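Local atomic coordinates of spike protein P1 (Pseudoalteromonas phage pm2, PDB entry 2VVE), a protein that serves as the receptor-binding spike at the fivefold vertices of the virion, its C-terminal part binding the receptor and its N-terminal part associating with the capsid vertex. Residues Asp21-Leu26 and Met51-Gly56; Ile17-Gly22 and Val42-Gly47. One frame throughout, in Å; residues are numbered along the deposited sequence.

How the interactions relate
Both contacts lie in the second jelly-roll domain and overlap at Asp21 and Gly22, with centres about 8 Å apart. Interaction 2 is the buried one: Leu19, from the sheet containing strand 11-19, meets Val42 and Ile44, just before and at the start of strand 44-47 in the facing sheet. Interaction 1 is only partly buried and sits at the border of that second sheet, where Val23, just before strand 24-27, meets the loop 51-56. Both contacts are apolar, but interaction 1 adds an arginine-aspartate clasp within 21-26. Met51 joins the two, its CE packing against Trp45 O and its SD against the backbone of Ile46.

Interaction 1 (Asp21-Leu26 and Met51-Gly56); sequences DGVREL and MTALNG
Val23 and Thr52 have the closest CA atoms across the contact, 6.4 Å apart, where the chain entering strand 24-27 passes the loop that follows strand 44-47. Val23 makes the contact with both of its methyls. CG1 stands anti to the backbone N (chi1 176°), which sends it to Met51: it meets the methyl CE at 3.9 Å and lies against the carbonyl oxygen of the same residue. A bend at chi3 (73°) sets that methyl at the end of a methionine chain lying obliquely to the valine. CG2, the other branch, packs on Ala53, 3.7 Å from CB, and also rests against the Thr52 carbonyl carbon. In the jelly-roll this is an edge: strand 24-27 is outermost in its sheet within the chain and pairs with strand 78-81, whose Asn79 and Trp81 also touch Met51 and Ala53 respectively. The CB of Arg24 points away from the loop, and its side chain folds back on the turn preceding the strand. Arg24 at the start of the strand is thereby held to Asp21, across Gly22, which has a positive phi. The guanidinium takes Asp21 side-on: Arg24 NE donates to Asp21 O at 2.7 Å, nearly straight at 167°, with the oxygen close to the guanidinium plane. Arg24 NH2 forms a salt bridge to Asp21 OD1 at 2.9 Å, more bent and reaching the carboxylate from above its plane.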
loop_
_atom_site.group_PDB
_atom_site.type_symbol
_atom_site.label_atom_id
_atom_site.label_comp_id
_atom_site.label_asym_id
_atom_site.label_seq_id
_atom_site.Cartn_x
_atom_site.Cartn_y
_atom_site.Cartn_z
ATOM N N ASP A 21 23.954 17.311 2.107
ATOM C CA ASP A 21 24.824 16.148 2.266
ATOM C C ASP A 21 25.563 16.076 3.597
ATOM O O ASP A 21 25.850 17.098 4.231
ATOM C CB ASP A 21 25.857 16.102 1.131
ATOM C CG ASP A 21 26.726 17.358 1.087
ATOM O OD1 ASP A 21 26.168 18.481 1.054
ATOM O OD2 ASP A 21 27.957 17.229 1.101
ATOM N N GLY A 22 25.925 14.861 3.977
ATOM C CA GLY A 22 26.607 14.630 5.254
ATOM C C GLY A 22 25.660 14.777 6.435
ATOM O O GLY A 22 24.465 15.010 6.259
ATOM N N VAL A 23 26.197 14.649 7.642
ATOM C CA VAL A 23 25.359 14.789 8.846
ATOM C C VAL A 23 25.187 16.272 9.125
ATOM O O VAL A 23 26.173 17.011 9.270
ATOM C CB VAL A 23 25.941 14.036 10.063
ATOM C CG1 VAL A 23 25.079 14.302 11.305
ATOM C CG2 VAL A 23 26.012 12.544 9.783
ATOM N N ARG A 24 23.930 16.702 9.134
ATOM C CA ARG A 24 23.554 18.095 9.341
ATOM C C ARG A 24 22.445 18.158 10.367
ATOM O O ARG A 24 21.757 17.179 10.627
ATOM C CB ARG A 24 23.071 18.729 8.027
ATOM C CG ARG A 24 24.170 18.861 6.979
ATOM C CD ARG A 24 23.696 19.577 5.749
ATOM N NE ARG A 24 24.714 19.553 4.688
ATOM C CZ ARG A 24 25.208 20.632 4.093
ATOM N NH1 ARG A 24 24.775 21.838 4.435
ATOM N NH2 ARG A 24 26.125 20.504 3.137
ATOM N N GLU A 25 22.266 19.328 10.952
ATOM C CA GLU A 25 21.204 19.511 11.918
ATOM C C GLU A 25 19.845 19.616 11.214
ATOM O O GLU A 25 19.704 20.357 10.239
ATOM C CB GLU A 25 21.481 20.772 12.725
ATOM C CG GLU A 25 20.638 20.888 13.952
ATOM C CD GLU A 25 21.048 22.056 14.801
ATOM O OE1 GLU A 25 20.841 23.200 14.353
ATOM O OE2 GLU A 25 21.551 21.822 15.920
ATOM N N LEU A 26 18.864 18.853 11.694
ATOM C CA LEU A 26 17.501 18.936 11.182
ATOM C C LEU A 26 16.732 19.998 11.963
ATOM O O LEU A 26 16.035 20.828 11.379
ATOM C CB LEU A 26 16.792 17.585 11.300
ATOM C CG LEU A 26 15.376 17.545 10.733
ATOM C CD1 LEU A 26 15.424 17.529 9.210
ATOM C CD2 LEU A 26 14.634 16.349 11.291
ATOM N N MET A 51 25.416 11.013 16.387
ATOM C CA MET A 51 25.290 10.464 15.030
ATOM C C MET A 51 26.403 10.937 14.094
ATOM O O MET A 51 26.679 12.136 14.002
ATOM C CB MET A 51 23.922 10.784 14.421
ATOM C CG MET A 51 23.657 9.968 13.162
ATOM S SD MET A 51 22.013 10.176 12.478
ATOM C CE MET A 51 22.161 11.817 11.805
ATOM N N THR A 52 27.023 9.977 13.406
ATOM C CA THR A 52 28.075 10.242 12.438
ATOM C C THR A 52 27.792 9.401 11.204
ATOM O O THR A 52 26.969 8.488 11.251
ATOM C CB THR A 52 29.472 9.874 13.004
ATOM O OG1 THR A 52 29.486 8.490 13.379
ATOM C CG2 THR A 52 29.819 10.744 14.219
ATOM N N ALA A 53 28.464 9.702 10.098
ATOM C CA ALA A 53 28.283 8.930 8.870
ATOM C C ALA A 53 29.582 8.849 8.077
ATOM O O ALA A 53 29.640 9.243 6.914
ATOM C CB ALA A 53 27.143 9.511 8.011
ATOM N N LEU A 54 30.628 8.364 8.739
ATOM C CA LEU A 54 31.920 8.114 8.095
ATOM C C LEU A 54 31.800 7.056 7.003
ATOM O O LEU A 54 31.278 5.966 7.240
ATOM C CB LEU A 54 32.966 7.702 9.136
ATOM C CG LEU A 54 33.800 8.821 9.773
ATOM C CD1 LEU A 54 32.945 9.860 10.500
ATOM C CD2 LEU A 54 34.837 8.222 10.715
ATOM N N ASN A 55 32.265 7.411 5.803
ATOM C CA ASN A 55 32.187 6.563 4.603
ATOM C C ASN A 55 30.785 6.067 4.234
ATOM O O ASN A 55 30.623 4.956 3.721
ATOM C CB ASN A 55 33.181 5.397 4.687
ATOM C CG ASN A 55 34.626 5.856 4.612
ATOM O OD1 ASN A 55 35.004 6.626 3.727
ATOM N ND2 ASN A 55 35.443 5.382 5.546
ATOM N N GLY A 56 29.776 6.896 4.503
ATOM C CA GLY A 56 28.389 6.574 4.155
ATOM C C GLY A 56 27.717 5.538 5.040
ATOM O O GLY A 56 26.634 5.056 4.718
#

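Interaction 2 (Ile17-Gly22 and Val42-Gly47); sequences IPLRDG and VDIWIG
Leu19 alone carries the 17-22 side of this contact, facing Val42 and Ile44; the CA atoms of Leu19 and Val42 stand 9.3 Å apart. Before it, Ile17 and Pro18 run along strand 11-19, whose Ile17 and Leu19 are hydrogen-bonded through their backbones to the neighbouring strand 245-253 and the residue leading into it. At Leu19 the CB points across to the other segment, and CG lies anti to the carbonyl carbon (chi1 -62°), and its two methyls diverge to different partners. CD1 reaches tip to tip toward CG2 of Val42 at 4.2 Å, a loose touch. CD2 meets CD1 of Ile44 at 3.9 Å, the two side chains crossing at about a right angle. Tyr80, from strand 78-81, packs against both Leu19 and Ile44. Its hydroxyl is also hydrogen-bonded to the backbone N of Arg20, where the chain leaves the strand. Beyond that, Asp21 and Gly22 lead over to strand 24-27 of the second sheet. Apolar side chains of two antiparallel sheets meeting face to face, with purely hydrophobic contacts between them, are what is expected in the core of a jelly-roll beta-sandwich.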
loop_
_atom_site.group_PDB
_atom_site.type_symbol
_atom_site.label_atom_id
_atom_site.label_comp_id
_atom_site.label_asym_id
_atom_site.label_seq_id
_atom_site.Cartn_x
_atom_site.Cartn_y
_atom_site.Cartn_z
ATOM N N ILE A 17 12.432 22.074 4.908
ATOM C CA ILE A 17 13.886 22.106 5.131
ATOM C C ILE A 17 14.633 21.484 3.945
ATOM O O ILE A 17 14.318 20.357 3.529
ATOM C CB ILE A 17 14.299 21.388 6.432
ATOM C CG1 ILE A 17 13.857 22.193 7.663
ATOM C CG2 ILE A 17 15.829 21.150 6.472
ATOM C CD1 ILE A 17 13.856 21.373 8.963
ATOM N N PRO A 18 15.629 22.211 3.405
ATOM C CA PRO A 18 16.427 21.636 2.329
ATOM C C PRO A 18 17.360 20.577 2.893
ATOM O O PRO A 18 18.166 20.863 3.781
ATOM C CB PRO A 18 17.216 22.833 1.789
ATOM C CG PRO A 18 17.365 23.739 2.978
ATOM C CD PRO A 18 16.092 23.567 3.775
ATOM N N LEU A 19 17.219 19.350 2.404
ATOM C CA LEU A 19 18.071 18.255 2.865
ATOM C C LEU A 19 19.366 18.193 2.046
ATOM O O LEU A 19 19.328 17.986 0.836
ATOM C CB LEU A 19 17.324 16.929 2.768
ATOM C CG LEU A 19 16.052 16.774 3.614
ATOM C CD1 LEU A 19 15.291 15.529 3.177
ATOM C CD2 LEU A 19 16.401 16.695 5.105
ATOM N N ARG A 20 20.507 18.384 2.709
ATOM C CA ARG A 20 21.775 18.433 1.992
ATOM C C ARG A 20 22.671 17.274 2.450
ATOM O O ARG A 20 22.182 16.346 3.083
ATOM C CB ARG A 20 22.407 19.823 2.124
ATOM C CG ARG A 20 21.458 20.925 1.633
ATOM C CD ARG A 20 22.157 22.260 1.427
ATOM N NE ARG A 20 21.226 23.260 0.897
ATOM C CZ ARG A 20 20.888 23.387 -0.388
ATOM N NH1 ARG A 20 21.402 22.579 -1.315
ATOM N NH2 ARG A 20 20.021 24.326 -0.754
ATOM N N ASP A 21 23.954 17.311 2.107
ATOM C CA ASP A 21 24.824 16.148 2.266
ATOM C C ASP A 21 25.563 16.076 3.597
ATOM O O ASP A 21 25.850 17.098 4.231
ATOM C CB ASP A 21 25.857 16.102 1.131
ATOM C CG ASP A 21 26.726 17.358 1.087
ATOM O OD1 ASP A 21 26.168 18.481 1.054
ATOM O OD2 ASP A 21 27.957 17.229 1.101
ATOM N N GLY A 22 25.925 14.861 3.977
ATOM C CA GLY A 22 26.607 14.630 5.254
ATOM C C GLY A 22 25.660 14.777 6.435
ATOM O O GLY A 22 24.465 15.010 6.259
ATOM N N VAL A 42 12.801 11.290 0.885
ATOM C CA VAL A 42 13.835 10.260 0.739
ATOM C C VAL A 42 14.056 9.570 2.078
ATOM O O VAL A 42 13.774 10.160 3.139
ATOM C CB VAL A 42 15.175 10.858 0.188
ATOM C CG1 VAL A 42 14.963 11.457 -1.206
ATOM C CG2 VAL A 42 15.750 11.925 1.132
ATOM N N ASP A 43 14.563 8.331 2.043
ATOM C CA ASP A 43 14.977 7.670 3.292
ATOM C C ASP A 43 15.911 8.589 4.078
ATOM O O ASP A 43 16.838 9.202 3.512
ATOM C CB ASP A 43 15.701 6.354 3.022
ATOM C CG ASP A 43 14.803 5.279 2.424
ATOM O OD1 ASP A 43 13.563 5.422 2.385
ATOM O OD2 ASP A 43 15.368 4.256 1.999
ATOM N N ILE A 44 15.674 8.686 5.378
ATOM C CA ILE A 44 16.382 9.660 6.197
ATOM C C ILE A 44 16.792 9.013 7.524
ATOM O O ILE A 44 15.999 8.323 8.166
ATOM C CB ILE A 44 15.527 10.949 6.437
ATOM C CG1 ILE A 44 16.371 12.052 7.101
ATOM C CG2 ILE A 44 14.222 10.646 7.244
ATOM C CD1 ILE A 44 15.694 13.419 7.157
ATOM N N TRP A 45 18.033 9.253 7.921
ATOM C CA TRP A 45 18.555 8.707 9.155
ATOM C C TRP A 45 18.539 9.833 10.182
ATOM O O TRP A 45 18.968 10.948 9.874
ATOM C CB TRP A 45 19.947 8.122 8.909
ATOM C CG TRP A 45 19.891 6.749 8.266
ATOM C CD1 TRP A 45 20.063 5.536 8.896
ATOM C CD2 TRP A 45 19.635 6.446 6.888
ATOM N NE1 TRP A 45 19.938 4.506 7.991
ATOM C CE2 TRP A 45 19.668 5.034 6.754
ATOM C CE3 TRP A 45 19.373 7.228 5.753
ATOM C CZ2 TRP A 45 19.460 4.389 5.528
ATOM C CZ3 TRP A 45 19.158 6.582 4.531
ATOM C CH2 TRP A 45 19.206 5.173 4.433
ATOM N N ILE A 46 17.988 9.553 11.362
ATOM C CA ILE A 46 17.738 10.569 12.393
ATOM C C ILE A 46 18.428 10.151 13.691
ATOM O O ILE A 46 18.357 8.987 14.098
ATOM C CB ILE A 46 16.218 10.776 12.649
ATOM C CG1 ILE A 46 15.503 11.260 11.370
ATOM C CG2 ILE A 46 15.977 11.760 13.794
ATOM C CD1 ILE A 46 15.847 12.710 10.953
ATOM N N GLY A 47 19.086 11.105 14.328
ATOM C CA GLY A 47 19.815 10.836 15.568
ATOM C C GLY A 47 20.173 12.075 16.361
ATOM O O GLY A 47 19.895 13.212 15.945
#